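Cupin 2, conserved barrel domain protein (Shewanella frigidimarina NCIMB 400, PDB 3D82) is of unknown function but folds as a small cupin beta barrel that binds a metal, seen here as nickel, and pairs into a dimer. Local coordinates at residues F33-V38 with K95-E100; D51-V56 with G75-I80; Q62-D67 with E85-A90. All blocks are in the same frame, centred on the assembly; numbering follows the deposited sequence.

Contact 1: residues F33-V38 with K95-E100; sequences FKLVKV and KIMIIE
K34 NZ meets E100 OE2 at 2.7 Å, a salt bridge that uses the oxygen's anti lone pair, away from OE1, which lies close to OE2 of the metal ligand E52. The two chains cross at about a right angle: K34 bends at chi2 (141°) and chi3 (79°), while E100 runs extended beyond CG. Beneath them the strands pair antiparallel. K34 and I98 exchange backbone bonds, each 2.8 Å between N and O, and V36 and I96 do the same two residues on. On the face carrying K34, V36 packs on both I96 and I98, with CG2 3.7 Å from I98 CD1. The other face holds F33, L35, M97 and I99. I99 lies alongside F33 and sets CG2 over the centre of the ring, 4.1 Å from its centroid and 8° off the normal, a CH-pi contact. The selenium of M97 reaches the edge of the same ring, a Met-aromatic contact with SE 4.0 Å from CD2 of F33. K37 NZ and K95 NZ both donate to one water, 3.0 Å from each; K37 also bonds to backbone oxygens of F13 and F16 and K95 pairs with E58, which should ease the like charges. In the five-stranded cupin sheet, strand 31-39 is flanked by 23-28 and strand 93-101 by 52-56; helix 9-14 packs on L35, K95 and M97, and I99 of the second subunit packs on F33.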
ATOM      1  N   PHE D  33      -3.723   1.395   7.831  1.00 52.13           N
ATOM      2  CA  PHE D  33      -3.744   1.903   6.452  1.00 51.44           C
ATOM      3  C   PHE D  33      -4.814   2.973   6.541  1.00 51.33           C
ATOM      4  O   PHE D  33      -5.921   2.682   6.979  1.00 49.06           O
ATOM      5  CB  PHE D  33      -4.149   0.822   5.450  1.00 51.08           C
ATOM      6  CG  PHE D  33      -3.095  -0.234   5.258  1.00 50.71           C
ATOM      7  CD1 PHE D  33      -2.822  -1.158   6.265  1.00 49.01           C
ATOM      8  CD2 PHE D  33      -2.379  -0.306   4.064  1.00 52.86           C
ATOM      9  CE1 PHE D  33      -1.824  -2.115   6.109  1.00 52.22           C
ATOM     10  CE2 PHE D  33      -1.383  -1.293   3.883  1.00 53.98           C
ATOM     11  CZ  PHE D  33      -1.102  -2.181   4.927  1.00 49.50           C
ATOM     12  N   LYS D  34      -4.476   4.193   6.142  1.00 51.51           N
ATOM     13  CA  LYS D  34      -5.379   5.339   6.278  1.00 52.45           C
ATOM     14  C   LYS D  34      -5.489   6.077   4.966  1.00 51.65           C
ATOM     15  O   LYS D  34      -4.473   6.377   4.351  1.00 51.65           O
ATOM     16  CB  LYS D  34      -4.830   6.288   7.356  1.00 53.74           C
ATOM     17  CG  LYS D  34      -4.933   5.717   8.772  1.00 58.22           C
ATOM     18  CD  LYS D  34      -3.742   6.005   9.666  1.00 66.45           C
ATOM     19  CE  LYS D  34      -3.672   7.360  10.267  1.00 71.41           C
ATOM     20  NZ  LYS D  34      -2.394   7.458  11.104  1.00 71.90           N
ATOM     21  N   LEU D  35      -6.715   6.423   4.591  1.00 51.37           N
ATOM     22  CA  LEU D  35      -6.982   7.201   3.383  1.00 51.09           C
ATOM     23  C   LEU D  35      -7.187   8.641   3.774  1.00 50.70           C
ATOM     24  O   LEU D  35      -7.817   8.923   4.796  1.00 51.45           O
ATOM     25  CB  LEU D  35      -8.208   6.681   2.637  1.00 49.68           C
ATOM     26  CG  LEU D  35      -8.111   5.269   2.059  1.00 49.45           C
ATOM     27  CD1 LEU D  35      -9.342   5.044   1.203  1.00 49.70           C
ATOM     28  CD2 LEU D  35      -6.836   5.010   1.256  1.00 50.57           C
ATOM     29  N   VAL D  36      -6.657   9.550   2.962  1.00 50.37           N
ATOM     30  CA  VAL D  36      -6.786  10.983   3.208  1.00 49.92           C
ATOM     31  C   VAL D  36      -7.014  11.723   1.874  1.00 50.45           C
ATOM     32  O   VAL D  36      -6.487  11.314   0.829  1.00 50.21           O
ATOM     33  CB  VAL D  36      -5.490  11.571   3.889  1.00 49.86           C
ATOM     34  CG1 VAL D  36      -5.824  12.785   4.747  1.00 46.08           C
ATOM     35  CG2 VAL D  36      -4.739  10.529   4.758  1.00 50.00           C
ATOM     36  N   LYS D  37      -7.826  12.779   1.921  1.00 50.49           N
ATOM     37  CA  LYS D  37      -8.000  13.712   0.817  1.00 50.57           C
ATOM     38  C   LYS D  37      -7.278  14.982   1.274  1.00 50.98           C
ATOM     39  O   LYS D  37      -7.521  15.456   2.386  1.00 50.82           O
ATOM     40  CB  LYS D  37      -9.480  13.962   0.511  1.00 50.91           C
ATOM     41  CG  LYS D  37     -10.123  12.771  -0.183  1.00 49.54           C
ATOM     42  CD  LYS D  37     -11.594  12.969  -0.445  1.00 50.24           C
ATOM     43  CE  LYS D  37     -12.159  11.770  -1.189  1.00 49.36           C
ATOM     44  NZ  LYS D  37     -13.578  12.013  -1.653  1.00 44.23           N
ATOM     45  N   VAL D  38      -6.349  15.496   0.458  1.00 50.85           N
ATOM     46  CA  VAL D  38      -5.551  16.676   0.824  1.00 50.76           C
ATOM     47  C   VAL D  38      -5.552  17.743  -0.276  1.00 51.41           C
ATOM     48  O   VAL D  38      -5.634  17.423  -1.457  1.00 51.44           O
ATOM     49  CB  VAL D  38      -4.103  16.271   1.207  1.00 51.68           C
ATOM     50  CG1 VAL D  38      -4.115  15.306   2.398  1.00 48.22           C
ATOM     51  CG2 VAL D  38      -3.344  15.636   0.033  1.00 50.20           C
ATOM     52  N   LYS D  95      -5.652  12.332  -3.544  1.00 52.41           N
ATOM     53  CA  LYS D  95      -6.112  11.176  -2.781  1.00 52.29           C
ATOM     54  C   LYS D  95      -4.898  10.348  -2.439  1.00 52.08           C
ATOM     55  O   LYS D  95      -4.189   9.872  -3.348  1.00 51.31           O
ATOM     56  CB  LYS D  95      -7.126  10.353  -3.589  1.00 52.35           C
ATOM     57  CG  LYS D  95      -8.438  11.091  -3.822  1.00 51.86           C
ATOM     58  CD  LYS D  95      -9.416  10.297  -4.692  1.00 53.32           C
ATOM     59  CE  LYS D  95     -10.574  11.186  -5.157  1.00 56.32           C
ATOM     60  NZ  LYS D  95     -11.479  10.472  -6.083  1.00 57.29           N
ATOM     61  N   ILE D  96      -4.649  10.189  -1.131  1.00 51.63           N
ATOM     62  CA  ILE D  96      -3.493   9.458  -0.629  1.00 50.72           C
ATOM     63  C   ILE D  96      -3.837   8.382   0.374  1.00 50.74           C
ATOM     64  O   ILE D  96      -4.937   8.357   0.942  1.00 49.62           O
ATOM     65  CB  ILE D  96      -2.437  10.413   0.004  1.00 51.22           C
ATOM     66  CG1 ILE D  96      -2.948  11.091   1.298  1.00 52.94           C
ATOM     67  CG2 ILE D  96      -2.034  11.465  -1.016  1.00 50.49           C
ATOM     68  CD1 ILE D  96      -1.889  11.894   2.075  1.00 49.69           C
HETATM   69  N   MSE D  97      -2.867   7.490   0.552  1.00 51.53           N
HETATM   70  CA  MSE D  97      -2.909   6.458   1.550  1.00 52.56           C
HETATM   71  C   MSE D  97      -1.630   6.576   2.377  1.00 52.81           C
HETATM   72  O   MSE D  97      -0.543   6.717   1.820  1.00 53.53           O
HETATM   73  CB  MSE D  97      -3.046   5.043   0.959  1.00 50.93           C
HETATM   74  CG  MSE D  97      -3.179   3.998   2.064  1.00 54.51           C
HETATM   75 SE   MSE D  97      -3.957   2.344   1.526  0.75 52.23          SE
HETATM   76  CE  MSE D  97      -2.469   1.709   0.541  1.00 52.45           C
ATOM     77  N   ILE D  98      -1.795   6.568   3.694  1.00 53.23           N
ATOM     78  CA  ILE D  98      -0.691   6.615   4.657  1.00 54.81           C
ATOM     79  C   ILE D  98      -0.694   5.311   5.434  1.00 53.89           C
ATOM     80  O   ILE D  98      -1.763   4.815   5.802  1.00 52.07           O
ATOM     81  CB  ILE D  98      -0.816   7.782   5.645  1.00 55.46           C
ATOM     82  CG1 ILE D  98      -0.682   9.122   4.936  1.00 58.40           C
ATOM     83  CG2 ILE D  98       0.266   7.727   6.727  1.00 55.38           C
ATOM     84  CD1 ILE D  98      -1.173  10.298   5.857  1.00 57.63           C
ATOM     85  N   ILE D  99       0.503   4.756   5.652  1.00 54.16           N
ATOM     86  CA  ILE D  99       0.677   3.528   6.406  1.00 55.20           C
ATOM     87  C   ILE D  99       1.707   3.818   7.485  1.00 56.84           C
ATOM     88  O   ILE D  99       2.805   4.326   7.193  1.00 58.68           O
ATOM     89  CB  ILE D  99       1.137   2.334   5.532  1.00 55.93           C
ATOM     90  CG1 ILE D  99       0.265   2.180   4.270  1.00 57.05           C
ATOM     91  CG2 ILE D  99       1.108   1.026   6.371  1.00 54.53           C
ATOM     92  CD1 ILE D  99       0.794   1.141   3.277  1.00 54.74           C
ATOM     93  N   GLU D 100       1.342   3.523   8.723  1.00 57.25           N
ATOM     94  CA  GLU D 100       2.203   3.754   9.877  1.00 59.68           C
ATOM     95  C   GLU D 100       1.632   3.042  11.110  1.00 58.18           C
ATOM     96  O   GLU D 100       0.441   2.685  11.107  1.00 58.89           O
ATOM     97  CB  GLU D 100       2.324   5.274  10.142  1.00 59.44           C
ATOM     98  CG  GLU D 100       0.988   5.986  10.495  1.00 59.80           C
ATOM     99  CD  GLU D 100       1.133   7.517  10.493  1.00 63.97           C
ATOM    100  OE1 GLU D 100       2.284   8.025  10.405  1.00 76.32           O
ATOM    101  OE2 GLU D 100       0.097   8.203  10.583  1.00 66.34           O
TER
HETATM  102  O   HOH W   1     -13.702  10.224  -4.017  1.00 53.84           O

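Contact 2: residues D51-V56 with G75-I80; sequences DEVFIV and GEMYVI. With NI (nickel (II) ion), chain L.
E52, the glutamate of the first conserved cupin motif and one of the four protein ligands of the nickel ion, opens the strand that pairs here with 76-80. Its side chain is fully extended, CG anti to the backbone N (chi1 -177°), and delivers OE1 to the metal at 2.4 Å; H45, H47 and H86 are the other protein ligands. Two backbone bonds hold E52 to I80, the shorter from I80 N to E52 O at 2.7 Å, so the backbone on both sides of the ligand is held in the sheet. F54 and Y78 form the next hydrogen-bonded pair, and G75 N closes the far end on V56 O at 3.0 Å. On the E52 face, I80 crosses F54 obliquely and brings CG1 to 3.7 Å from CE1 of the ring. On the opposite face M77 bends at chi3 to set its CE 3.6 Å from V53 CG1, while its CB lies alongside I55 CG1 at 3.9 Å. Strand 52-56 has 93-101 as its other neighbour. Strand 76-80 is outermost within the chain, but E76 and M77 pair with a strand of the second subunit and carry the sheet across the interface; F54, V56 and I80 pack against strand 60-65.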
ATOM      1  N   ASP D  51       9.054   5.445  10.700  1.00 51.03           N
ATOM      2  CA  ASP D  51       9.000   5.800   9.286  1.00 51.65           C
ATOM      3  C   ASP D  51       7.487   5.965   8.960  1.00 52.46           C
ATOM      4  O   ASP D  51       6.635   5.437   9.665  1.00 51.75           O
ATOM      5  CB  ASP D  51       9.545   4.718   8.378  1.00 51.17           C
ATOM      6  CG  ASP D  51      11.006   4.408   8.622  1.00 52.86           C
ATOM      7  OD1 ASP D  51      11.756   5.260   9.138  1.00 52.19           O
ATOM      8  OD2 ASP D  51      11.383   3.275   8.284  1.00 52.76           O
ATOM      9  N   GLU D  52       7.191   6.685   7.893  1.00 53.36           N
ATOM     10  CA  GLU D  52       5.819   6.929   7.451  1.00 55.93           C
ATOM     11  C   GLU D  52       5.778   6.787   5.930  1.00 54.67           C
ATOM     12  O   GLU D  52       6.590   7.398   5.231  1.00 54.40           O
ATOM     13  CB  GLU D  52       5.376   8.336   7.864  1.00 55.72           C
ATOM     14  CG  GLU D  52       3.932   8.675   7.523  1.00 60.47           C
ATOM     15  CD  GLU D  52       3.571  10.079   7.949  1.00 61.13           C
ATOM     16  OE1 GLU D  52       4.204  11.015   7.440  1.00 67.35           O
ATOM     17  OE2 GLU D  52       2.653  10.276   8.778  1.00 68.06           O
ATOM     18  N   VAL D  53       4.827   6.000   5.435  1.00 54.13           N
ATOM     19  CA  VAL D  53       4.661   5.761   4.011  1.00 54.05           C
ATOM     20  C   VAL D  53       3.515   6.583   3.436  1.00 53.98           C
ATOM     21  O   VAL D  53       2.461   6.662   4.036  1.00 54.43           O
ATOM     22  CB  VAL D  53       4.456   4.247   3.721  1.00 54.60           C
ATOM     23  CG1 VAL D  53       4.041   3.993   2.234  1.00 51.02           C
ATOM     24  CG2 VAL D  53       5.751   3.476   4.061  1.00 54.61           C
ATOM     25  N   PHE D  54       3.767   7.211   2.286  1.00 53.05           N
ATOM     26  CA  PHE D  54       2.763   7.902   1.489  1.00 54.06           C
ATOM     27  C   PHE D  54       2.650   7.172   0.153  1.00 53.17           C
ATOM     28  O   PHE D  54       3.665   6.904  -0.495  1.00 52.41           O
ATOM     29  CB  PHE D  54       3.174   9.339   1.172  1.00 55.51           C
ATOM     30  CG  PHE D  54       3.027  10.272   2.313  1.00 56.37           C
ATOM     31  CD1 PHE D  54       3.997  10.314   3.305  1.00 59.01           C
ATOM     32  CD2 PHE D  54       1.938  11.150   2.385  1.00 56.72           C
ATOM     33  CE1 PHE D  54       3.872  11.186   4.366  1.00 59.83           C
ATOM     34  CE2 PHE D  54       1.805  12.022   3.454  1.00 55.56           C
ATOM     35  CZ  PHE D  54       2.770  12.048   4.444  1.00 57.10           C
ATOM     36  N   ILE D  55       1.423   6.853  -0.236  1.00 52.10           N
ATOM     37  CA  ILE D  55       1.131   6.270  -1.540  1.00 51.28           C
ATOM     38  C   ILE D  55       0.086   7.205  -2.139  1.00 51.74           C
ATOM     39  O   ILE D  55      -0.945   7.465  -1.506  1.00 50.68           O
ATOM     40  CB  ILE D  55       0.574   4.845  -1.442  1.00 52.22           C
ATOM     41  CG1 ILE D  55       1.547   3.922  -0.681  1.00 52.38           C
ATOM     42  CG2 ILE D  55       0.287   4.269  -2.841  1.00 50.58           C
ATOM     43  CD1 ILE D  55       1.046   2.480  -0.486  1.00 52.48           C
ATOM     44  N   VAL D  56       0.375   7.746  -3.321  1.00 51.83           N
ATOM     45  CA  VAL D  56      -0.586   8.594  -4.032  1.00 52.49           C
ATOM     46  C   VAL D  56      -1.454   7.684  -4.909  1.00 52.84           C
ATOM     47  O   VAL D  56      -0.932   6.875  -5.684  1.00 54.04           O
ATOM     48  CB  VAL D  56       0.103   9.683  -4.840  1.00 53.05           C
ATOM     49  CG1 VAL D  56      -0.944  10.533  -5.619  1.00 49.68           C
ATOM     50  CG2 VAL D  56       0.948  10.543  -3.893  1.00 51.42           C
ATOM     51  N   GLY D  75       0.192   6.159  -8.382  1.00 49.51           N
ATOM     52  CA  GLY D  75       1.009   4.968  -8.602  1.00 50.40           C
ATOM     53  C   GLY D  75       2.458   5.117  -8.161  1.00 51.15           C
ATOM     54  O   GLY D  75       3.329   4.381  -8.648  1.00 51.81           O
ATOM     55  N   GLU D  76       2.719   6.053  -7.238  1.00 51.66           N
ATOM     56  CA  GLU D  76       4.049   6.258  -6.664  1.00 51.24           C
ATOM     57  C   GLU D  76       3.968   6.359  -5.149  1.00 51.49           C
ATOM     58  O   GLU D  76       2.941   6.777  -4.601  1.00 51.28           O
ATOM     59  CB  GLU D  76       4.747   7.494  -7.237  1.00 50.33           C
ATOM     60  CG  GLU D  76       4.829   7.474  -8.750  1.00 49.55           C
ATOM     61  CD  GLU D  76       5.618   8.616  -9.352  1.00 51.68           C
ATOM     62  OE1 GLU D  76       5.592   9.733  -8.783  1.00 52.82           O
ATOM     63  OE2 GLU D  76       6.221   8.395 -10.432  1.00 47.85           O
HETATM   64  N   MSE D  77       5.059   5.970  -4.496  1.00 51.07           N
HETATM   65  CA  MSE D  77       5.184   6.010  -3.043  1.00 51.11           C
HETATM   66  C   MSE D  77       6.551   6.514  -2.594  1.00 51.22           C
HETATM   67  O   MSE D  77       7.555   6.482  -3.357  1.00 50.31           O
HETATM   68  CB  MSE D  77       4.932   4.626  -2.401  1.00 51.87           C
HETATM   69  CG  MSE D  77       5.933   3.541  -2.744  1.00 52.74           C
HETATM   70 SE   MSE D  77       5.728   1.897  -1.726  0.75 50.31          SE
HETATM   71  CE  MSE D  77       6.449   2.502   0.009  1.00 50.65           C
ATOM     72  N   TYR D  78       6.583   6.896  -1.324  1.00 51.36           N
ATOM     73  CA  TYR D  78       7.794   7.387  -0.664  1.00 52.02           C
ATOM     74  C   TYR D  78       7.732   7.044   0.819  1.00 51.94           C
ATOM     75  O   TYR D  78       6.671   7.156   1.417  1.00 52.93           O
ATOM     76  CB  TYR D  78       7.916   8.910  -0.851  1.00 51.36           C
ATOM     77  CG  TYR D  78       9.265   9.450  -0.478  1.00 53.66           C
ATOM     78  CD1 TYR D  78      10.316   9.451  -1.403  1.00 54.01           C
ATOM     79  CD2 TYR D  78       9.521   9.919   0.811  1.00 53.55           C
ATOM     80  CE1 TYR D  78      11.595   9.945  -1.050  1.00 59.46           C
ATOM     81  CE2 TYR D  78      10.799  10.409   1.181  1.00 54.50           C
ATOM     82  CZ  TYR D  78      11.831  10.425   0.256  1.00 59.04           C
ATOM     83  OH  TYR D  78      13.070  10.917   0.633  1.00 57.21           O
ATOM     84  N   VAL D  79       8.876   6.670   1.400  1.00 52.08           N
ATOM     85  CA  VAL D  79       8.992   6.382   2.828  1.00 52.41           C
ATOM     86  C   VAL D  79       9.676   7.574   3.498  1.00 52.52           C
ATOM     87  O   VAL D  79      10.803   7.885   3.161  1.00 51.37           O
ATOM     88  CB  VAL D  79       9.849   5.112   3.093  1.00 52.64           C
ATOM     89  CG1 VAL D  79       9.905   4.826   4.582  1.00 52.87           C
ATOM     90  CG2 VAL D  79       9.299   3.908   2.316  1.00 53.30           C
ATOM     91  N   ILE D  80       8.994   8.250   4.427  1.00 53.63           N
ATOM     92  CA  ILE D  80       9.592   9.375   5.161  1.00 54.14           C
ATOM     93  C   ILE D  80      10.382   8.735   6.308  1.00 53.41           C
ATOM     94  O   ILE D  80       9.762   8.138   7.178  1.00 54.25           O
ATOM     95  CB  ILE D  80       8.546  10.341   5.778  1.00 54.81           C
ATOM     96  CG1 ILE D  80       7.540  10.886   4.743  1.00 58.71           C
ATOM     97  CG2 ILE D  80       9.287  11.505   6.493  1.00 53.10           C
ATOM     98  CD1 ILE D  80       8.094  11.820   3.752  1.00 54.74           C
TER
HETATM   99 NI    NI L 500       3.804  13.140   8.536  1.00 62.30          NI

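Contact 3: residues Q62-D67 with E85-A90; sequences QIAFRD and EHKPMA. With NI (nickel (II) ion), chain L.
R66 bends at chi2 (-62°) and E85 stretches out beyond CG, which brings guanidinium and carboxylate together. The grip is side-on and twofold: R66 NE bonds to E85 OE1 at 3.1 Å and R66 NH2 to E85 OE2 at 3.0 Å. Both oxygens lie close to the guanidinium plane, yet they are met from above the carboxylate plane, and the two planes are turned 58° apart. A water joins the backbones beside them, donating to E85 O at 2.6 Å and accepting from R66 N. The R66 guanidinium also makes a cation-pi contact with W44. H86 has CG placed between its backbone N and carbonyl carbon (chi1 57°), and its ring leads away from strand 62-65 to put NE2 2.4 Å from the nickel ion. ND1 bonds to V84 O, which fixes the ring's rotation. This is the histidine of the second conserved cupin motif, which joins H45, H47 and E52 in the metal site. Its CB stays behind to touch F65 CE2 at 3.7 Å and I63 CG2 at 3.8 Å. Antiparallel backbone bonds run in both directions between Q62 and M89 and between A64 and K87. On the face of Q62 and A64, M89 sets CE 3.6 Å from Q62 CB, with A64 CB nearby. K87 NZ forms a salt bridge with E41. I63 and F65 pack on I80, and F54 touches both I63 and P88.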
ATOM      1  N   GLN D  62       3.110  16.913  -3.447  1.00 54.09           N
ATOM      2  CA  GLN D  62       4.462  17.408  -3.221  1.00 54.33           C
ATOM      3  C   GLN D  62       4.736  17.208  -1.736  1.00 53.85           C
ATOM      4  O   GLN D  62       3.810  17.298  -0.934  1.00 53.69           O
ATOM      5  CB  GLN D  62       4.574  18.883  -3.535  1.00 54.76           C
ATOM      6  CG  GLN D  62       4.265  19.232  -4.962  1.00 60.30           C
ATOM      7  CD  GLN D  62       4.248  20.725  -5.170  1.00 66.71           C
ATOM      8  OE1 GLN D  62       3.198  21.379  -4.997  1.00 68.73           O
ATOM      9  NE2 GLN D  62       5.423  21.293  -5.470  1.00 67.03           N
ATOM     10  N   ILE D  63       5.967  16.846  -1.381  1.00 53.38           N
ATOM     11  CA  ILE D  63       6.374  16.778   0.030  1.00 52.03           C
ATOM     12  C   ILE D  63       7.612  17.653   0.131  1.00 51.46           C
ATOM     13  O   ILE D  63       8.627  17.393  -0.553  1.00 51.32           O
ATOM     14  CB  ILE D  63       6.675  15.364   0.552  1.00 52.67           C
ATOM     15  CG1 ILE D  63       5.502  14.411   0.255  1.00 54.89           C
ATOM     16  CG2 ILE D  63       6.945  15.429   2.073  1.00 50.63           C
ATOM     17  CD1 ILE D  63       5.686  13.001   0.779  1.00 52.04           C
ATOM     18  N   ALA D  64       7.507  18.709   0.930  1.00 50.22           N
ATOM     19  CA  ALA D  64       8.620  19.623   1.145  1.00 49.97           C
ATOM     20  C   ALA D  64       9.497  19.073   2.271  1.00 50.37           C
ATOM     21  O   ALA D  64       8.979  18.533   3.259  1.00 49.66           O
ATOM     22  CB  ALA D  64       8.129  21.005   1.496  1.00 47.18           C
ATOM     23  N   PHE D  65      10.815  19.151   2.072  1.00 49.60           N
ATOM     24  CA  PHE D  65      11.794  18.852   3.109  1.00 50.07           C
ATOM     25  C   PHE D  65      12.543  20.145   3.337  1.00 50.20           C
ATOM     26  O   PHE D  65      12.425  21.071   2.545  1.00 51.11           O
ATOM     27  CB  PHE D  65      12.695  17.686   2.712  1.00 50.71           C
ATOM     28  CG  PHE D  65      11.939  16.408   2.540  1.00 51.95           C
ATOM     29  CD1 PHE D  65      11.418  16.050   1.296  1.00 53.46           C
ATOM     30  CD2 PHE D  65      11.668  15.593   3.639  1.00 52.13           C
ATOM     31  CE1 PHE D  65      10.672  14.871   1.140  1.00 51.20           C
ATOM     32  CE2 PHE D  65      10.902  14.418   3.498  1.00 52.82           C
ATOM     33  CZ  PHE D  65      10.406  14.060   2.244  1.00 53.20           C
ATOM     34  N   ARG D  66      13.312  20.218   4.415  1.00 51.22           N
ATOM     35  CA  ARG D  66      14.058  21.443   4.732  1.00 51.51           C
ATOM     36  C   ARG D  66      15.155  21.851   3.745  1.00 52.88           C
ATOM     37  O   ARG D  66      15.528  23.023   3.705  1.00 52.22           O
ATOM     38  CB  ARG D  66      14.640  21.361   6.140  1.00 51.34           C
ATOM     39  CG  ARG D  66      13.596  21.323   7.230  1.00 52.07           C
ATOM     40  CD  ARG D  66      12.750  22.593   7.240  1.00 51.29           C
ATOM     41  NE  ARG D  66      11.944  22.677   8.428  1.00 48.84           N
ATOM     42  CZ  ARG D  66      11.115  23.680   8.710  1.00 51.62           C
ATOM     43  NH1 ARG D  66      10.925  24.708   7.871  1.00 51.94           N
ATOM     44  NH2 ARG D  66      10.452  23.637   9.853  1.00 46.77           N
ATOM     45  N   ASP D  67      15.649  20.889   2.971  1.00 54.07           N
ATOM     46  CA  ASP D  67      16.711  21.098   1.985  1.00 56.11           C
ATOM     47  C   ASP D  67      16.272  20.922   0.522  1.00 56.56           C
ATOM     48  O   ASP D  67      16.972  21.386  -0.370  1.00 56.31           O
ATOM     49  CB  ASP D  67      17.903  20.166   2.296  1.00 57.24           C
ATOM     50  CG  ASP D  67      17.532  18.667   2.310  1.00 61.03           C
ATOM     51  OD1 ASP D  67      16.368  18.305   2.629  1.00 65.48           O
ATOM     52  OD2 ASP D  67      18.437  17.843   2.053  1.00 68.54           O
ATOM     53  N   GLU D  85      11.833  16.010   9.238  1.00 50.99           N
ATOM     54  CA  GLU D  85      10.793  17.032   9.064  1.00 51.99           C
ATOM     55  C   GLU D  85      10.311  17.106   7.635  1.00 51.21           C
ATOM     56  O   GLU D  85      11.118  17.128   6.705  1.00 50.85           O
ATOM     57  CB  GLU D  85      11.264  18.439   9.421  1.00 52.23           C
ATOM     58  CG  GLU D  85      11.106  18.822  10.832  1.00 55.81           C
ATOM     59  CD  GLU D  85      11.307  20.312  11.007  1.00 57.43           C
ATOM     60  OE1 GLU D  85      12.437  20.786  10.811  1.00 60.12           O
ATOM     61  OE2 GLU D  85      10.318  20.999  11.338  1.00 61.63           O
ATOM     62  N   HIS D  86       9.002  17.240   7.482  1.00 52.25           N
ATOM     63  CA  HIS D  86       8.385  17.300   6.171  1.00 52.43           C
ATOM     64  C   HIS D  86       7.050  18.035   6.205  1.00 53.17           C
ATOM     65  O   HIS D  86       6.421  18.154   7.263  1.00 53.62           O
ATOM     66  CB  HIS D  86       8.208  15.879   5.638  1.00 52.53           C
ATOM     67  CG  HIS D  86       7.411  15.002   6.543  1.00 52.16           C
ATOM     68  ND1 HIS D  86       7.927  14.478   7.712  1.00 57.26           N
ATOM     69  CD2 HIS D  86       6.141  14.553   6.456  1.00 52.79           C
ATOM     70  CE1 HIS D  86       6.995  13.765   8.317  1.00 50.71           C
ATOM     71  NE2 HIS D  86       5.908  13.784   7.569  1.00 51.41           N
ATOM     72  N   LYS D  87       6.634  18.522   5.038  1.00 53.43           N
ATOM     73  CA  LYS D  87       5.370  19.264   4.885  1.00 53.87           C
ATOM     74  C   LYS D  87       4.694  18.843   3.561  1.00 53.51           C
ATOM     75  O   LYS D  87       5.106  19.301   2.483  1.00 51.98           O
ATOM     76  CB  LYS D  87       5.626  20.763   4.926  1.00 53.59           C
ATOM     77  CG  LYS D  87       4.373  21.608   4.885  1.00 55.82           C
ATOM     78  CD  LYS D  87       4.674  23.100   5.007  1.00 56.10           C
ATOM     79  CE  LYS D  87       5.306  23.668   3.745  1.00 61.27           C
ATOM     80  NZ  LYS D  87       5.409  25.166   3.829  1.00 64.03           N
ATOM     81  N   PRO D  88       3.717  17.920   3.631  1.00 52.95           N
ATOM     82  CA  PRO D  88       2.981  17.576   2.422  1.00 54.21           C
ATOM     83  C   PRO D  88       2.145  18.752   1.917  1.00 54.10           C
ATOM     84  O   PRO D  88       1.673  19.559   2.712  1.00 54.49           O
ATOM     85  CB  PRO D  88       2.082  16.417   2.854  1.00 54.07           C
ATOM     86  CG  PRO D  88       2.696  15.895   4.087  1.00 53.71           C
ATOM     87  CD  PRO D  88       3.293  17.078   4.761  1.00 53.63           C
HETATM   88  N   MSE D  89       2.016  18.840   0.596  1.00 54.72           N
HETATM   89  CA  MSE D  89       1.269  19.905  -0.088  1.00 56.35           C
HETATM   90  C   MSE D  89       0.655  19.356  -1.373  1.00 54.43           C
HETATM   91  O   MSE D  89       1.244  18.474  -2.000  1.00 53.00           O
HETATM   92  CB  MSE D  89       2.197  21.041  -0.510  1.00 55.75           C
HETATM   93  CG  MSE D  89       3.097  21.586   0.557  1.00 61.04           C
HETATM   94 SE   MSE D  89       4.349  22.791  -0.240  0.75 61.94          SE
HETATM   95  CE  MSE D  89       5.454  21.530  -1.280  1.00 66.02           C
ATOM     96  N   ALA D  90      -0.483  19.926  -1.776  1.00 53.32           N
ATOM     97  CA  ALA D  90      -1.161  19.553  -3.016  1.00 52.79           C
ATOM     98  C   ALA D  90      -1.809  20.800  -3.638  1.00 53.59           C
ATOM     99  O   ALA D  90      -2.565  21.481  -2.978  1.00 52.89           O
ATOM    100  CB  ALA D  90      -2.195  18.482  -2.750  1.00 51.67           C
TER
HETATM  101 NI    NI L 500       3.804  13.140   8.536  1.00 62.30          NI
HETATM  102  O   HOH W   2      13.561  18.021   6.256  1.00 43.95           O

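How the contacts relate
From the N terminus, the first of the segments is 33-38, on strand 31-39, and contact 1 closes the longest loop when 95-100 returns beside it near the C terminus. Contacts 2 and 3 both nest inside that loop, contact 2 closing one of 18 residues and contact 3 one of 17. They cross each other: 51-56 is followed by 62-67, then 75-80 and 85-90, so their segments alternate along the chain. Contacts 1 and 2 share the five-stranded sheet, where M97 N and I55 O lie 2.8 Å apart, a probable hydrogen bond between neighbouring strands. Contact 3 belongs to the three-stranded sheet. The nickel ion ties it to contact 2, through E52 and H86.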